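Long-range contacts in flavin-nucleotide-binding protein (Azotobacter vinelandii, PDB 6RK0), which binds FAD and heme b as a flavocytochrome and probably works as a low-potential terminal oxidase associated with the iron-only nitrogenase: residues Arg29-Val35 and Ile166-Cys171; Val92-Gly97 and Cys109-Ser113; Thr175-Leu179 and Trp190-Ile194. One frame throughout, in Å; residues are numbered along the deposited sequence.

Contact 1 (Arg29-Val35 and Ile166-Cys171). With FAD (flavin-adenine dinucleotide), chain G.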
loop_
_atom_site.group_PDB
_atom_site.type_symbol
_atom_site.label_atom_id
_atom_site.label_comp_id
_atom_site.label_asym_id
_atom_site.label_seq_id
_atom_site.Cartn_x
_atom_site.Cartn_y
_atom_site.Cartn_z
ATOM N N ARG A 29 11.639 14.984 -1.944
ATOM C CA ARG A 29 12.123 15.156 -3.315
ATOM C C ARG A 29 10.950 15.600 -4.156
ATOM O O ARG A 29 9.864 15.025 -4.057
ATOM C CB ARG A 29 12.689 13.838 -3.877
ATOM C CG ARG A 29 13.846 13.279 -3.105
ATOM C CD ARG A 29 15.111 14.036 -3.399
ATOM N NE ARG A 29 15.510 13.972 -4.815
ATOM C CZ ARG A 29 16.657 13.464 -5.265
ATOM N NH1 ARG A 29 17.551 12.937 -4.438
ATOM N NH2 ARG A 29 16.896 13.496 -6.562
ATOM N N TYR A 30 11.176 16.601 -4.995
ATOM C CA TYR A 30 10.148 17.119 -5.873
ATOM C C TYR A 30 10.514 16.986 -7.342
ATOM O O TYR A 30 9.676 17.292 -8.213
ATOM C CB TYR A 30 9.849 18.596 -5.565
ATOM C CG TYR A 30 9.460 18.817 -4.127
ATOM C CD1 TYR A 30 8.201 18.440 -3.652
ATOM C CD2 TYR A 30 10.351 19.399 -3.249
ATOM C CE1 TYR A 30 7.829 18.662 -2.318
ATOM C CE2 TYR A 30 10.006 19.618 -1.919
ATOM C CZ TYR A 30 8.732 19.258 -1.479
ATOM O OH TYR A 30 8.345 19.499 -0.186
ATOM N N ASP A 31 11.749 16.588 -7.643
ATOM C CA ASP A 31 12.174 16.476 -9.029
ATOM C C ASP A 31 11.387 15.386 -9.746
ATOM O O ASP A 31 11.122 14.304 -9.203
ATOM C CB ASP A 31 13.667 16.180 -9.095
ATOM C CG ASP A 31 14.061 14.976 -8.276
ATOM O OD1 ASP A 31 13.920 14.999 -7.029
ATOM O OD2 ASP A 31 14.485 13.983 -8.895
ATOM N N GLN A 32 11.044 15.675 -10.998
ATOM C CA GLN A 32 10.217 14.732 -11.742
ATOM C C GLN A 32 10.959 13.426 -12.033
ATOM O O GLN A 32 10.309 12.388 -12.181
ATOM C CB GLN A 32 9.538 15.463 -12.906
ATOM C CG GLN A 32 8.390 16.493 -12.416
ATOM C CD GLN A 32 7.008 15.824 -12.055
ATOM O OE1 GLN A 32 6.505 15.061 -12.876
ATOM N NE2 GLN A 32 6.389 16.133 -10.851
ATOM N N GLU A 33 12.299 13.413 -12.051
ATOM C CA GLU A 33 13.004 12.144 -12.204
ATOM C C GLU A 33 12.678 11.188 -11.061
ATOM O O GLU A 33 12.441 9.996 -11.288
ATOM C CB GLU A 33 14.510 12.402 -12.272
ATOM C CG GLU A 33 15.299 11.144 -12.482
ATOM C CD GLU A 33 16.788 11.405 -12.625
ATOM O OE1 GLU A 33 17.197 12.573 -12.873
ATOM O OE2 GLU A 33 17.551 10.428 -12.489
ATOM N N THR A 34 12.658 11.691 -9.830
ATOM C CA THR A 34 12.309 10.856 -8.684
ATOM C C THR A 34 10.836 10.451 -8.722
ATOM O O THR A 34 10.496 9.288 -8.471
ATOM C CB THR A 34 12.664 11.555 -7.375
ATOM O OG1 THR A 34 14.076 11.809 -7.344
ATOM C CG2 THR A 34 12.271 10.667 -6.172
ATOM N N VAL A 35 9.951 11.388 -9.040
ATOM C CA VAL A 35 8.525 11.069 -9.148
ATOM C C VAL A 35 8.333 9.899 -10.092
ATOM O O VAL A 35 7.679 8.907 -9.775
ATOM C CB VAL A 35 7.732 12.310 -9.606
ATOM C CG1 VAL A 35 6.298 11.986 -9.946
ATOM C CG2 VAL A 35 7.834 13.438 -8.574
ATOM N N ILE A 166 0.928 14.085 -13.145
ATOM C CA ILE A 166 1.969 13.861 -12.152
ATOM C C ILE A 166 2.597 15.148 -11.672
ATOM O O ILE A 166 3.526 15.104 -10.857
ATOM C CB ILE A 166 3.039 12.852 -12.625
ATOM C CG1 ILE A 166 3.944 13.468 -13.702
ATOM C CG2 ILE A 166 2.412 11.569 -13.076
ATOM C CD1 ILE A 166 5.079 12.550 -14.145
ATOM N N ALA A 167 2.144 16.316 -12.153
ATOM C CA ALA A 167 2.875 17.549 -11.886
ATOM C C ALA A 167 2.805 17.982 -10.425
ATOM O O ALA A 167 3.789 18.506 -9.896
ATOM C CB ALA A 167 2.329 18.650 -12.774
ATOM N N GLU A 168 1.653 17.834 -9.770
ATOM C CA GLU A 168 1.503 18.333 -8.400
ATOM C C GLU A 168 1.835 17.177 -7.457
ATOM O O GLU A 168 0.962 16.513 -6.917
ATOM C CB GLU A 168 0.114 18.909 -8.155
ATOM C CG GLU A 168 0.106 19.741 -6.892
ATOM C CD GLU A 168 -1.235 20.289 -6.481
ATOM O OE1 GLU A 168 -2.261 20.043 -7.148
ATOM O OE2 GLU A 168 -1.278 20.954 -5.421
ATOM N N ALA A 169 3.131 16.937 -7.319
ATOM C CA ALA A 169 3.638 15.728 -6.654
ATOM C C ALA A 169 4.659 16.065 -5.582
ATOM O O ALA A 169 5.535 16.918 -5.767
ATOM C CB ALA A 169 4.361 14.829 -7.682
ATOM N N SER A 170 4.589 15.314 -4.486
ATOM C CA SER A 170 5.630 15.315 -3.467
ATOM C C SER A 170 6.124 13.892 -3.284
ATOM O O SER A 170 5.322 12.941 -3.269
ATOM C CB SER A 170 5.120 15.865 -2.144
ATOM O OG SER A 170 3.971 15.174 -1.705
ATOM N N CYS A 171 7.437 13.745 -3.097
ATOM C CA CYS A 171 8.005 12.465 -2.718
ATOM C C CYS A 171 8.722 12.561 -1.386
ATOM O O CYS A 171 9.257 13.629 -1.034
ATOM C CB CYS A 171 9.020 11.933 -3.720
ATOM S SG CYS A 171 8.542 12.028 -5.435
HETATM P PA FAD G . 3.304 16.939 6.405
HETATM O O1A FAD G . 4.749 17.213 6.212
HETATM O O2A FAD G . 2.538 17.834 7.325
HETATM O O5B FAD G . 2.582 16.864 4.991
HETATM C C5B FAD G . 2.659 17.996 4.098
HETATM C C4B FAD G . 2.760 17.501 2.680
HETATM O O4B FAD G . 3.938 16.678 2.548
HETATM C C3B FAD G . 1.636 16.589 2.215
HETATM O O3B FAD G . 0.462 17.303 1.888
HETATM C C2B FAD G . 2.295 15.844 1.059
HETATM O O2B FAD G . 2.227 16.637 -0.101
HETATM C C1B FAD G . 3.735 15.694 1.550
HETATM N N9A FAD G . 3.996 14.387 2.153
HETATM C C8A FAD G . 3.805 13.998 3.449
HETATM N N7A FAD G . 4.070 12.734 3.654
HETATM C C5A FAD G . 4.444 12.254 2.413
HETATM C C6A FAD G . 4.845 10.972 1.967
HETATM N N6A FAD G . 4.903 9.879 2.752
HETATM N N1A FAD G . 5.136 10.834 0.652
HETATM C C2A FAD G . 5.055 11.905 -0.141
HETATM N N3A FAD G . 4.688 13.154 0.154
HETATM C C4A FAD G . 4.407 13.263 1.477
HETATM N N1 FAD G . 4.845 8.213 9.489
HETATM C C2 FAD G . 4.576 8.069 10.823
HETATM O O2 FAD G . 4.347 9.047 11.548
HETATM N N3 FAD G . 4.521 6.813 11.384
HETATM C C4 FAD G . 4.720 5.646 10.711
HETATM O O4 FAD G . 4.592 4.553 11.262
HETATM C C4X FAD G . 5.061 5.818 9.316
HETATM N N5 FAD G . 5.314 4.719 8.579
HETATM C C5X FAD G . 5.555 4.893 7.215
HETATM C C6 FAD G . 5.751 3.757 6.410
HETATM C C7 FAD G . 5.965 3.877 5.037
HETATM C C7M FAD G . 6.195 2.640 4.195
HETATM C C8 FAD G . 5.969 5.164 4.456
HETATM C C8M FAD G . 6.108 5.341 2.982
HETATM C C9 FAD G . 5.811 6.287 5.264
HETATM C C9A FAD G . 5.581 6.170 6.621
HETATM N N10 FAD G . 5.419 7.296 7.462
HETATM C C10 FAD G . 5.076 7.137 8.793
HETATM C "C1'" FAD G . 5.468 8.672 6.941
HETATM C "C2'" FAD G . 4.084 9.219 6.640
HETATM O "O2'" FAD G . 3.652 8.745 5.377
HETATM C "C3'" FAD G . 4.105 10.746 6.627
HETATM O "O3'" FAD G . 5.056 11.197 5.673
HETATM C "C4'" FAD G . 4.428 11.352 7.987
HETATM O "O4'" FAD G . 3.585 10.770 8.982
HETATM C "C5'" FAD G . 4.195 12.840 7.986
HETATM O "O5'" FAD G . 2.848 13.120 7.547
HETATM P P FAD G . 2.198 14.544 7.734
HETATM O O1P FAD G . 2.281 15.011 9.163
HETATM O O2P FAD G . 0.827 14.495 7.076
HETATM O O3P FAD G . 3.175 15.415 6.820
HETATM O O HOH W 1 6.932 17.525 -8.167
#

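Contact 2 (Val92-Gly97 and Cys109-Ser113). With FAD (flavin-adenine dinucleotide), chain G.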
loop_
_atom_site.group_PDB
_atom_site.type_symbol
_atom_site.label_atom_id
_atom_site.label_comp_id
_atom_site.label_asym_id
_atom_site.label_seq_id
_atom_site.Cartn_x
_atom_site.Cartn_y
_atom_site.Cartn_z
ATOM N N VAL A 92 1.482 6.370 -3.816
ATOM C CA VAL A 92 2.202 5.168 -4.185
ATOM C C VAL A 92 3.313 5.002 -3.180
ATOM O O VAL A 92 4.183 5.872 -3.060
ATOM C CB VAL A 92 2.747 5.256 -5.621
ATOM C CG1 VAL A 92 3.571 4.017 -5.923
ATOM C CG2 VAL A 92 1.595 5.412 -6.616
ATOM N N SER A 93 3.304 3.880 -2.462
ATOM C CA SER A 93 4.312 3.599 -1.443
ATOM C C SER A 93 5.049 2.305 -1.761
ATOM O O SER A 93 4.463 1.325 -2.225
ATOM C CB SER A 93 3.741 3.521 -0.038
ATOM O OG SER A 93 2.737 2.592 0.049
ATOM N N LEU A 94 6.332 2.276 -1.405
ATOM C CA LEU A 94 7.165 1.074 -1.392
ATOM C C LEU A 94 7.905 1.012 -0.078
ATOM O O LEU A 94 8.671 1.926 0.265
ATOM C CB LEU A 94 8.128 0.998 -2.567
ATOM C CG LEU A 94 7.472 0.698 -3.910
ATOM C CD1 LEU A 94 8.433 0.959 -5.047
ATOM C CD2 LEU A 94 6.924 -0.729 -3.958
ATOM N N LEU A 95 7.719 -0.087 0.648
ATOM C CA LEU A 95 8.446 -0.373 1.887
ATOM C C LEU A 95 9.734 -1.106 1.539
ATOM O O LEU A 95 9.697 -2.184 0.934
ATOM C CB LEU A 95 7.552 -1.197 2.810
ATOM C CG LEU A 95 8.208 -1.702 4.078
ATOM C CD1 LEU A 95 8.761 -0.549 4.957
ATOM C CD2 LEU A 95 7.197 -2.540 4.864
ATOM N N ASP A 96 10.885 -0.532 1.925
ATOM C CA ASP A 96 12.189 -1.034 1.514
ATOM C C ASP A 96 13.030 -1.619 2.653
ATOM O O ASP A 96 14.042 -2.255 2.383
ATOM C CB ASP A 96 12.999 0.047 0.797
ATOM C CG ASP A 96 12.310 0.573 -0.468
ATOM O OD1 ASP A 96 11.673 -0.265 -1.174
ATOM O OD2 ASP A 96 12.420 1.785 -0.778
ATOM N N GLY A 97 12.657 -1.409 3.920
ATOM C CA GLY A 97 13.410 -2.017 5.003
ATOM C C GLY A 97 12.893 -1.547 6.338
ATOM O O GLY A 97 12.267 -0.496 6.436
ATOM N N CYS A 109 11.802 3.262 8.899
ATOM C CA CYS A 109 11.800 2.340 7.777
ATOM C C CYS A 109 12.407 3.045 6.581
ATOM O O CYS A 109 12.327 4.267 6.450
ATOM C CB CYS A 109 10.415 1.782 7.431
ATOM S SG CYS A 109 9.318 2.961 6.601
ATOM N N ASN A 110 13.045 2.258 5.732
ATOM C CA ASN A 110 13.465 2.754 4.425
ATOM C C ASN A 110 12.284 2.583 3.487
ATOM O O ASN A 110 11.520 1.612 3.583
ATOM C CB ASN A 110 14.713 2.043 3.942
ATOM C CG ASN A 110 15.941 2.533 4.694
ATOM O OD1 ASN A 110 15.971 3.714 5.109
ATOM N ND2 ASN A 110 16.930 1.682 4.873
ATOM N N PHE A 111 12.110 3.537 2.586
ATOM C CA PHE A 111 10.896 3.576 1.778
ATOM C C PHE A 111 11.082 4.558 0.636
ATOM O O PHE A 111 11.970 5.432 0.662
ATOM C CB PHE A 111 9.677 3.995 2.625
ATOM C CG PHE A 111 9.755 5.383 3.181
ATOM C CD1 PHE A 111 9.287 6.483 2.457
ATOM C CD2 PHE A 111 10.320 5.619 4.421
ATOM C CE1 PHE A 111 9.379 7.773 2.984
ATOM C CE2 PHE A 111 10.391 6.926 4.952
ATOM C CZ PHE A 111 9.901 7.985 4.222
ATOM N N ARG A 112 10.154 4.460 -0.304
ATOM C CA ARG A 112 9.919 5.474 -1.335
ATOM C C ARG A 112 8.433 5.743 -1.369
ATOM O O ARG A 112 7.647 4.786 -1.408
ATOM C CB ARG A 112 10.370 4.961 -2.718
ATOM C CG ARG A 112 11.869 4.774 -2.843
ATOM C CD ARG A 112 12.228 3.833 -3.983
ATOM N NE ARG A 112 11.942 2.461 -3.591
ATOM C CZ ARG A 112 11.961 1.443 -4.445
ATOM N NH1 ARG A 112 12.085 1.661 -5.758
ATOM N NH2 ARG A 112 11.836 0.207 -4.008
ATOM N N SER A 113 8.018 7.006 -1.390
ATOM C CA SER A 113 6.600 7.292 -1.522
ATOM C C SER A 113 6.374 8.570 -2.297
ATOM O O SER A 113 7.157 9.533 -2.188
ATOM C CB SER A 113 5.836 7.306 -0.223
ATOM O OG SER A 113 6.294 8.270 0.636
HETATM P PA FAD G . 3.304 16.939 6.405
HETATM O O1A FAD G . 4.749 17.213 6.212
HETATM O O2A FAD G . 2.538 17.834 7.325
HETATM O O5B FAD G . 2.582 16.864 4.991
HETATM C C5B FAD G . 2.659 17.996 4.098
HETATM C C4B FAD G . 2.760 17.501 2.680
HETATM O O4B FAD G . 3.938 16.678 2.548
HETATM C C3B FAD G . 1.636 16.589 2.215
HETATM O O3B FAD G . 0.462 17.303 1.888
HETATM C C2B FAD G . 2.295 15.844 1.059
HETATM O O2B FAD G . 2.227 16.637 -0.101
HETATM C C1B FAD G . 3.735 15.694 1.550
HETATM N N9A FAD G . 3.996 14.387 2.153
HETATM C C8A FAD G . 3.805 13.998 3.449
HETATM N N7A FAD G . 4.070 12.734 3.654
HETATM C C5A FAD G . 4.444 12.254 2.413
HETATM C C6A FAD G . 4.845 10.972 1.967
HETATM N N6A FAD G . 4.903 9.879 2.752
HETATM N N1A FAD G . 5.136 10.834 0.652
HETATM C C2A FAD G . 5.055 11.905 -0.141
HETATM N N3A FAD G . 4.688 13.154 0.154
HETATM C C4A FAD G . 4.407 13.263 1.477
HETATM N N1 FAD G . 4.845 8.213 9.489
HETATM C C2 FAD G . 4.576 8.069 10.823
HETATM O O2 FAD G . 4.347 9.047 11.548
HETATM N N3 FAD G . 4.521 6.813 11.384
HETATM C C4 FAD G . 4.720 5.646 10.711
HETATM O O4 FAD G . 4.592 4.553 11.262
HETATM C C4X FAD G . 5.061 5.818 9.316
HETATM N N5 FAD G . 5.314 4.719 8.579
HETATM C C5X FAD G . 5.555 4.893 7.215
HETATM C C6 FAD G . 5.751 3.757 6.410
HETATM C C7 FAD G . 5.965 3.877 5.037
HETATM C C7M FAD G . 6.195 2.640 4.195
HETATM C C8 FAD G . 5.969 5.164 4.456
HETATM C C8M FAD G . 6.108 5.341 2.982
HETATM C C9 FAD G . 5.811 6.287 5.264
HETATM C C9A FAD G . 5.581 6.170 6.621
HETATM N N10 FAD G . 5.419 7.296 7.462
HETATM C C10 FAD G . 5.076 7.137 8.793
HETATM C "C1'" FAD G . 5.468 8.672 6.941
HETATM C "C2'" FAD G . 4.084 9.219 6.640
HETATM O "O2'" FAD G . 3.652 8.745 5.377
HETATM C "C3'" FAD G . 4.105 10.746 6.627
HETATM O "O3'" FAD G . 5.056 11.197 5.673
HETATM C "C4'" FAD G . 4.428 11.352 7.987
HETATM O "O4'" FAD G . 3.585 10.770 8.982
HETATM C "C5'" FAD G . 4.195 12.840 7.986
HETATM O "O5'" FAD G . 2.848 13.120 7.547
HETATM P P FAD G . 2.198 14.544 7.734
HETATM O O1P FAD G . 2.281 15.011 9.163
HETATM O O2P FAD G . 0.827 14.495 7.076
HETATM O O3P FAD G . 3.175 15.415 6.820
HETATM O O HOH W 2 16.445 -0.750 3.100
#

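Contact 3 (Thr175-Leu179 and Trp190-Ile194)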
loop_
_atom_site.group_PDB
_atom_site.type_symbol
_atom_site.label_atom_id
_atom_site.label_comp_id
_atom_site.label_asym_id
_atom_site.label_seq_id
_atom_site.Cartn_x
_atom_site.Cartn_y
_atom_site.Cartn_z
ATOM N N THR A 175 16.728 6.010 2.683
ATOM C CA THR A 175 17.627 4.899 2.442
ATOM C C THR A 175 18.671 4.846 3.563
ATOM O O THR A 175 18.853 5.813 4.292
ATOM C CB THR A 175 18.377 5.026 1.093
ATOM O OG1 THR A 175 19.183 6.219 1.101
ATOM C CG2 THR A 175 17.426 5.102 -0.107
ATOM N N GLY A 176 19.393 3.734 3.629
ATOM C CA GLY A 176 20.603 3.646 4.428
ATOM C C GLY A 176 20.387 3.274 5.879
ATOM O O GLY A 176 19.300 2.865 6.305
ATOM N N PRO A 177 21.458 3.423 6.672
ATOM C CA PRO A 177 21.462 2.903 8.042
ATOM C C PRO A 177 20.598 3.731 8.982
ATOM O O PRO A 177 20.134 4.846 8.665
ATOM C CB PRO A 177 22.960 2.960 8.455
ATOM C CG PRO A 177 23.704 3.118 7.209
ATOM C CD PRO A 177 22.815 3.818 6.227
ATOM N N PRO A 178 20.438 3.252 10.219
ATOM C CA PRO A 178 19.784 4.043 11.269
ATOM C C PRO A 178 20.553 5.330 11.532
ATOM O O PRO A 178 21.771 5.425 11.316
ATOM C CB PRO A 178 19.813 3.122 12.506
ATOM C CG PRO A 178 20.633 2.037 12.159
ATOM C CD PRO A 178 20.859 1.943 10.728
ATOM N N LEU A 179 19.806 6.312 12.048
ATOM C CA LEU A 179 20.372 7.601 12.488
ATOM C C LEU A 179 19.940 7.851 13.929
ATOM O O LEU A 179 18.844 8.337 14.203
ATOM C CB LEU A 179 19.929 8.728 11.565
ATOM C CG LEU A 179 20.546 8.666 10.151
ATOM C CD1 LEU A 179 19.784 9.537 9.188
ATOM C CD2 LEU A 179 22.010 9.083 10.184
ATOM N N TRP A 190 22.396 -3.474 19.244
ATOM C CA TRP A 190 22.676 -3.720 17.836
ATOM C C TRP A 190 21.723 -2.910 16.977
ATOM O O TRP A 190 20.498 -3.021 17.127
ATOM C CB TRP A 190 22.478 -5.210 17.574
ATOM C CG TRP A 190 22.888 -5.657 16.191
ATOM C CD1 TRP A 190 24.081 -6.180 15.840
ATOM C CD2 TRP A 190 22.120 -5.570 14.973
ATOM N NE1 TRP A 190 24.102 -6.459 14.485
ATOM C CE2 TRP A 190 22.904 -6.100 13.926
ATOM C CE3 TRP A 190 20.823 -5.133 14.669
ATOM C CZ2 TRP A 190 22.432 -6.212 12.607
ATOM C CZ3 TRP A 190 20.366 -5.235 13.352
ATOM C CH2 TRP A 190 21.180 -5.741 12.348
ATOM N N ALA A 191 22.266 -2.151 16.036
ATOM C CA ALA A 191 21.474 -1.371 15.111
ATOM C C ALA A 191 21.736 -1.865 13.700
ATOM O O ALA A 191 22.786 -2.468 13.404
ATOM C CB ALA A 191 21.828 0.101 15.244
ATOM N N GLY A 192 20.801 -1.594 12.795
ATOM C CA GLY A 192 20.990 -2.037 11.423
ATOM C C GLY A 192 19.669 -1.965 10.673
ATOM O O GLY A 192 18.747 -1.262 11.090
ATOM N N VAL A 193 19.627 -2.653 9.537
ATOM C CA VAL A 193 18.466 -2.592 8.651
ATOM C C VAL A 193 18.107 -4.014 8.241
ATOM O O VAL A 193 18.988 -4.812 7.891
ATOM C CB VAL A 193 18.764 -1.731 7.393
ATOM C CG1 VAL A 193 17.605 -1.784 6.391
ATOM C CG2 VAL A 193 19.078 -0.323 7.798
ATOM N N ILE A 194 16.811 -4.308 8.243
ATOM C CA ILE A 194 16.303 -5.542 7.651
ATOM C C ILE A 194 15.725 -5.157 6.290
ATOM O O ILE A 194 14.645 -4.537 6.239
ATOM C CB ILE A 194 15.241 -6.244 8.503
ATOM C CG1 ILE A 194 15.716 -6.528 9.908
ATOM C CG2 ILE A 194 14.812 -7.511 7.753
ATOM C CD1 ILE A 194 14.637 -7.093 10.804
#

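Contact 1 (Arg29-Val35 and Ile166-Cys171)
A short antiparallel pairing of Arg29 with Cys171 joins strand 28-29, just ahead of helix 32-40, to strand 169-174, beside the adenosine end of the FAD pocket. The evidence for a hydrogen-bonded pair is reciprocal: Arg29 N donates to Cys171 O at 2.9 Å, and Cys171 N returns a bond to Arg29 O. From helix 32-40, Val35 CG2 packs on Cys171 SG at 3.5 Å and on Ala169 CB at 3.8 Å. Val35 CG1 is the branch anti to the backbone N (chi1 171°), which leaves CG2 for this double contact. At the other end the Gln32 chain, bent at chi2, brings NE2 3.0 Å from Ile166 O. That bond lies close to the amide plane, while Gln32 OE1 rests against the Ile166 side chain. Water 1 accepts from Gln32 NE2 and donates to Tyr30 O and Ala169 O, bridging the backbones where direct pairing has ended. The Tyr30 ring presents its edge to Ala169 O, and its OH accepts from Val21 N. Asp31 OD2 accepts from both Thr34 N and Thr34 OG1 (2.7 Å to the hydroxyl), and Arg29 NE adds a salt bridge to OD1. Ser170 OG donates to FAD N3A and accepts from FAD O2B, each at 2.8 Å. An N-capped helix thus flanks a strand whose Ser170 bonds both adenine and ribose, within a flavin-binding domain of the pyridoxamine 5'-phosphate oxidase family.

Contact 2 (Val92-Gly97 and Cys109-Ser113)
The guanidinium of Arg112 carries Leu94 CD1 over the centre of one face, 3.6 Å from CZ, and meets Asp96 OD1 at its edge. The Phe111 ring has the flavin on one face and Cys109 C in plane at its edge: FAD C8 lies above it, offset toward the rim, and the methyl carbon C8M comes to 3.4 Å from Phe111 CD1. Phe111 points to the flavin-bearing face of the sheet, and chi1 64°, with CG between the backbone N and the carbonyl carbon, sets how its ring meets C8M; the ring also touches the heme and Lys172. Arg112 grips Asp96 side-on, one nitrogen to each oxygen. NH2 to OD1 is 2.9 Å and almost straight (175°), while NE to OD2 has the same length but is more bent. Both oxygens are met on their syn sides, although the two planes are 38° apart. NH2 also bonds the C-terminal carboxylate of Gly225. Leu94 and Arg112 exchange backbone bonds in both directions. Asp96 and Gly97 then both face Asn110: Asp96 N reaches Asn110 O at 2.8 Å, and Gly97 N makes a weak second bond to the same oxygen. This is a classic beta bulge, and water 2 spans Asp96 O and Asn110 ND2 beside it. Ser93 OG bonds His46 of the second subunit. Ser113 OG donates to FAD N1A at 2.8 Å, consistent with an unprotonated N1A, while the opposite face of this hairpin holds an arginine bonded to two carboxylates, those of Asp96 and the C terminus, which probably favours its charged form.

Contact 3 (Thr175-Leu179 and Trp190-Ile194)
Gly176 O lies 3.5 Å from Val193 CG2 and, besides this apolar neighbour, accepts a hydrogen bond from Asn110 ND2 and a weak one from Arg174 NH1. No hydrogen bond joins 175-179 to 190-194, so the contact rests on van der Waals packing. Val193 has CG1 anti to the backbone N (chi1 174°); CG2, placed beside that N, is the branch that meets the glycine carbonyl. Pro177 CA also lies 4.0 Å from Val193 CG2. The Pro178 ring lies alongside the other backbone. Its CG approaches Ala191 CB at 3.8 Å and also nears Gly192 N, while CD faces Gly192 O and the CG2 methyl of Val193. Replacing Pro178 by an alanine would remove CG and CD, which would probably leave a gap beside Ala191 and Gly192 and give the loop more freedom to turn. Gly192 is nearly fully extended, and a CB there would run into Trp190 CH2 and the carbonyl O of Ala191, which is consistent with a need for glycine. Pro178 also packs on Val99, and on Asp206 of the second subunit. Gly192 and Val193 pair with a strand of that subunit, and Ala191 O accepts from its Asn209. The arrangement is that of a proline-containing loop laid against the start of strand 192-200, where the antiparallel sheet runs on across the dimer interface.

How the contacts relate
From the N terminus, contact 1 opens first: residues 29-35 meet 166-171 after 130 intervening residues, closing a loop that includes most of the sheet. Contact 2 lies wholly within that span as a local hairpin between 92-97 and 109-113. Contact 3 begins only after contact 1 has closed, and bends the chain from 175-179 back to 190-194; no contacts cross. Strand 169-174 borders strand 108-118, so contacts 1 and 2 meet through Cys171 CB and Ser113 O, 3.4 Å apart, and share FAD. The loop after strand 169-174 brings Gly176 to Asn110, while strand 192-200 borders strand 88-100 on the hairpin's other side. Contacts 2 and 3 also both reach the second subunit.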